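Local coordinates for N-acetyltransferase domain-containing protein (Pyrococcus horikoshii, PDB 1WWZ) that probably acts as an acyltransferase of the GNAT family and binds acetyl coenzyme A, its acceptor substrate being unknown, at residues E19-D22 / V23-G27; G30-Y34 / G35-R39. All coordinates share one frame; numbering follows the deposited sequence.

Contact 1 of 2, residues E19-D22 / V23-G27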
loop_
_atom_site.group_PDB
_atom_site.type_symbol
_atom_site.label_atom_id
_atom_site.label_comp_id
_atom_site.label_asym_id
_atom_site.label_seq_id
_atom_site.Cartn_x
_atom_site.Cartn_y
_atom_site.Cartn_z
ATOM N N GLU A 19 9.872 10.562 20.506
ATOM C CA GLU A 19 10.000 9.315 19.758
ATOM C C GLU A 19 10.307 9.586 18.292
ATOM O O GLU A 19 11.140 8.910 17.687
ATOM C CB GLU A 19 8.708 8.497 19.837
ATOM C CG GLU A 19 8.386 7.927 21.201
ATOM C CD GLU A 19 7.133 7.072 21.170
ATOM O OE1 GLU A 19 7.102 6.096 20.389
ATOM O OE2 GLU A 19 6.182 7.376 21.922
ATOM N N LEU A 20 9.620 10.569 17.717
ATOM C CA LEU A 20 9.838 10.906 16.318
ATOM C C LEU A 20 11.266 11.393 16.121
ATOM O O LEU A 20 11.911 11.069 15.124
ATOM C CB LEU A 20 8.842 11.979 15.864
ATOM C CG LEU A 20 7.387 11.508 15.754
ATOM C CD1 LEU A 20 6.483 12.696 15.510
ATOM C CD2 LEU A 20 7.250 10.489 14.628
ATOM N N ILE A 21 11.761 12.169 17.077
ATOM C CA ILE A 21 13.120 12.674 16.984
ATOM C C ILE A 21 14.113 11.512 16.999
ATOM O O ILE A 21 15.039 11.477 16.190
ATOM C CB ILE A 21 13.426 13.658 18.135
ATOM C CG1 ILE A 21 12.563 14.913 17.971
ATOM C CG2 ILE A 21 14.903 14.024 18.130
ATOM C CD1 ILE A 21 12.738 15.943 19.073
ATOM N N ASP A 22 13.912 10.557 17.904
ATOM C CA ASP A 22 14.800 9.394 17.989
ATOM C C ASP A 22 14.821 8.640 16.656
ATOM O O ASP A 22 15.885 8.276 16.150
ATOM C CB ASP A 22 14.352 8.434 19.102
ATOM C CG ASP A 22 14.412 9.058 20.485
ATOM O OD1 ASP A 22 15.113 10.077 20.662
ATOM O OD2 ASP A 22 13.765 8.514 21.406
ATOM N N VAL A 23 13.639 8.405 16.095
ATOM C CA VAL A 23 13.522 7.704 14.820
ATOM C C VAL A 23 14.241 8.490 13.730
ATOM O O VAL A 23 14.978 7.929 12.918
ATOM C CB VAL A 23 12.035 7.532 14.412
ATOM C CG1 VAL A 23 11.936 7.066 12.963
ATOM C CG2 VAL A 23 11.357 6.534 15.336
ATOM N N TYR A 24 14.017 9.799 13.724
ATOM C CA TYR A 24 14.631 10.682 12.746
ATOM C C TYR A 24 16.156 10.640 12.853
ATOM O O TYR A 24 16.850 10.448 11.856
ATOM C CB TYR A 24 14.127 12.109 12.973
ATOM C CG TYR A 24 14.679 13.136 12.014
ATOM C CD1 TYR A 24 13.914 13.608 10.947
ATOM C CD2 TYR A 24 15.957 13.663 12.193
ATOM C CE1 TYR A 24 14.410 14.588 10.087
ATOM C CE2 TYR A 24 16.460 14.635 11.345
ATOM C CZ TYR A 24 15.684 15.096 10.294
ATOM O OH TYR A 24 16.180 16.072 9.467
ATOM N N MET A 25 16.671 10.822 14.065
ATOM C CA MET A 25 18.117 10.808 14.286
ATOM C C MET A 25 18.738 9.465 13.907
ATOM O O MET A 25 19.842 9.410 13.356
ATOM C CB MET A 25 18.436 11.121 15.751
ATOM C CG MET A 25 18.002 12.503 16.215
ATOM S SD MET A 25 18.667 13.836 15.200
ATOM C CE MET A 25 20.414 13.803 15.672
ATOM N N SER A 26 18.027 8.385 14.213
ATOM C CA SER A 26 18.496 7.042 13.902
ATOM C C SER A 26 18.545 6.831 12.396
ATOM O O SER A 26 19.546 6.368 11.851
ATOM C CB SER A 26 17.565 6.004 14.536
ATOM O OG SER A 26 17.854 4.699 14.058
ATOM N N GLY A 27 17.456 7.183 11.723
ATOM C CA GLY A 27 17.390 7.009 10.286
ATOM C C GLY A 27 18.312 7.899 9.477
ATOM O O GLY A 27 18.810 7.481 8.437
#

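Contact 2 of 2, residues G30-Y34 / G35-R39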
loop_
_atom_site.group_PDB
_atom_site.type_symbol
_atom_site.label_atom_id
_atom_site.label_comp_id
_atom_site.label_asym_id
_atom_site.label_seq_id
_atom_site.Cartn_x
_atom_site.Cartn_y
_atom_site.Cartn_z
ATOM N N GLY A 30 24.428 9.299 9.294
ATOM C CA GLY A 30 25.253 9.071 8.122
ATOM C C GLY A 30 24.844 9.981 6.981
ATOM O O GLY A 30 25.615 10.206 6.045
ATOM N N LEU A 31 23.624 10.507 7.060
ATOM C CA LEU A 31 23.087 11.404 6.043
ATOM C C LEU A 31 22.833 12.791 6.627
ATOM O O LEU A 31 21.916 13.499 6.201
ATOM C CB LEU A 31 21.784 10.831 5.466
ATOM C CG LEU A 31 21.912 9.692 4.453
ATOM C CD1 LEU A 31 20.558 9.059 4.222
ATOM C CD2 LEU A 31 22.478 10.225 3.149
ATOM N N GLU A 32 23.661 13.172 7.596
ATOM C CA GLU A 32 23.550 14.468 8.260
ATOM C C GLU A 32 23.571 15.645 7.284
ATOM O O GLU A 32 23.084 16.728 7.605
ATOM C CB GLU A 32 24.688 14.655 9.274
ATOM C CG GLU A 32 24.680 13.704 10.468
ATOM C CD GLU A 32 25.119 12.291 10.120
ATOM O OE1 GLU A 32 25.709 12.090 9.037
ATOM O OE2 GLU A 32 24.885 11.381 10.943
ATOM N N GLU A 33 24.149 15.435 6.105
ATOM C CA GLU A 33 24.222 16.482 5.095
ATOM C C GLU A 33 22.813 16.916 4.704
ATOM O O GLU A 33 22.593 18.064 4.315
ATOM C CB GLU A 33 24.992 15.979 3.862
ATOM C CG GLU A 33 24.882 16.872 2.626
ATOM C CD GLU A 33 25.890 16.516 1.535
ATOM O OE1 GLU A 33 26.266 15.328 1.429
ATOM O OE2 GLU A 33 26.287 17.420 0.771
ATOM N N TYR A 34 21.865 15.993 4.824
ATOM C CA TYR A 34 20.474 16.268 4.477
ATOM C C TYR A 34 19.588 16.311 5.715
ATOM O O TYR A 34 18.635 17.090 5.779
ATOM C CB TYR A 34 19.955 15.194 3.519
ATOM C CG TYR A 34 20.852 14.970 2.323
ATOM C CD1 TYR A 34 21.143 16.010 1.441
ATOM C CD2 TYR A 34 21.417 13.720 2.079
ATOM C CE1 TYR A 34 21.978 15.810 0.341
ATOM C CE2 TYR A 34 22.254 13.507 0.983
ATOM C CZ TYR A 34 22.529 14.554 0.119
ATOM O OH TYR A 34 23.340 14.344 -0.972
ATOM N N GLY A 35 19.908 15.476 6.698
ATOM C CA GLY A 35 19.119 15.429 7.914
ATOM C C GLY A 35 19.487 16.458 8.968
ATOM O O GLY A 35 18.766 16.614 9.948
ATOM N N GLY A 36 20.600 17.161 8.772
ATOM C CA GLY A 36 21.023 18.153 9.745
ATOM C C GLY A 36 21.747 17.509 10.916
ATOM O O GLY A 36 21.785 16.283 11.026
ATOM N N GLU A 37 22.325 18.330 11.791
ATOM C CA GLU A 37 23.054 17.824 12.955
ATOM C C GLU A 37 22.373 18.199 14.265
ATOM O O GLU A 37 21.932 19.334 14.443
ATOM C CB GLU A 37 24.492 18.362 12.962
ATOM C CG GLU A 37 25.380 17.804 11.850
ATOM C CD GLU A 37 25.986 16.450 12.191
ATOM O OE1 GLU A 37 25.425 15.750 13.064
ATOM O OE2 GLU A 37 27.014 16.088 11.577
ATOM N N GLY A 38 22.288 17.236 15.177
ATOM C CA GLY A 38 21.676 17.484 16.469
ATOM C C GLY A 38 20.179 17.264 16.522
ATOM O O GLY A 38 19.481 17.379 15.515
ATOM N N ARG A 39 19.687 16.952 17.715
ATOM C CA ARG A 39 18.267 16.713 17.928
ATOM C C ARG A 39 17.442 17.991 17.751
ATOM O O ARG A 39 16.253 17.928 17.444
ATOM C CB ARG A 39 18.041 16.135 19.328
ATOM C CG ARG A 39 18.655 14.755 19.536
ATOM C CD ARG A 39 18.507 14.296 20.979
ATOM N NE ARG A 39 17.115 14.076 21.363
ATOM C CZ ARG A 39 16.398 13.016 21.007
ATOM N NH1 ARG A 39 16.939 12.065 20.258
ATOM N NH2 ARG A 39 15.136 12.906 21.403
#

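Contact 1 of 2, residues E19-D22 / V23-G27
M25 lies against I21 one turn back along helix 14-27, the two side chains running side by side and pointing the same way. Its CB starts close to the backbone, 3.4 Å from I21 O. CG is anti to the carbonyl carbon (chi1 -63°), which lays it beside the M25 backbone N and over the preceding turn. There CG comes to 3.1 Å from I21 O and 3.9 Å from I21 CG2, the apolar contact between the two side chains. The chain then bends at both chi2 and chi3, carrying SD and CE away from I21 to the start of helix 38-53, where M25 meets G38 and R39. Beneath this pair, M25 N donates to I21 O at 2.8 Å, the ordinary i to i+4 bond of an alpha-helix, so the carbonyl oxygen takes its hydrogen bond while M25 CB and CG brush past it. Three more such bonds flank it: V23 N to E19 O, Y24 N to L20 O and S26 N to D22 O. On another side of the helix V23 has CG2 anti to its carbonyl carbon, and that methyl sits 3.3 Å from E19 O. Polar tips look elsewhere: D22 pairs with R39, Y24 OH with G35 O, S26 OG with K95 N and E19 OE1 with I66 N. At the C-terminal end G27 touches the bound acetyl coenzyme A. Helix 14-27 packs on the central sheet of a GNAT-type fold with one flank and on helix 38-53 with another. L20 and V23 press on F69 of strand 65-78, and L20 also reaches F57 and V59 of strand 57-62; I21 packs on R39 and R43, and Y24 on Y41 and A42, of helix 38-53.

Contact 2 of 2, residues G30-Y34 / G35-R39
G35 N and G36 N close the short helix 32-35 by bonding back to L31 O (2.9 Å) and E32 O respectively, and at G36 phi turns positive (81°) and the chain leaves the helix. L31, the N-cap residue, gives its carbonyl to Y34 N as well. Across the turn the carboxylate of E37 lies against the aliphatic stem of E32: OE1 is 3.4 Å from E32 CG, and OE2 is 3.6 Å from E32 CB. The E32 chain bends at chi2 (74°), swinging its own carboxylate back to G30, whose N meets OE2 on the syn side but tilted 34° out of the carboxylate plane, at 2.7 Å and almost straight at the hydrogen. An alanine at E32 is likely to leave G30 N without this acceptor and the E37 carboxylate without the CG methylene that OE1 rests on. Farther round, E33 CG covers part of one face of the Y34 ring and L31 CD2 meets its edge; E33 OE1 makes a salt bridge with K128 NZ, and Y34 OH is hydrogen-bonded to K128 N. E32 OE2 and E37 OE1 are like charges 4.9 Å apart, and the side chains touch through the E32 methylenes; the bond to G30 N would probably ease the charge on E32.

Contact 1 and contact 2 follow each other along the chain, their centres 11 Å apart, and touch directly. Y24 OH lies 2.7 Å from G35 O, a probable hydrogen bond, and D22 OD1 forms a salt bridge with R39 NH1 at 2.7 Å. Between these polar links the faces close by packing: I21 CG2 is 3.4 Å from R39 CZ, and M25 CE is 3.6 Å from G38 C. Both contacts border the acetyl coenzyme A pocket: in contact 1 G27 touches the ligand and the V23 side chain is about 7 Å from it, while in contact 2 that of L31 is about 4 Å away. L31 is also about 4 Å from N129, another cofactor-binding residue, measured between side chains.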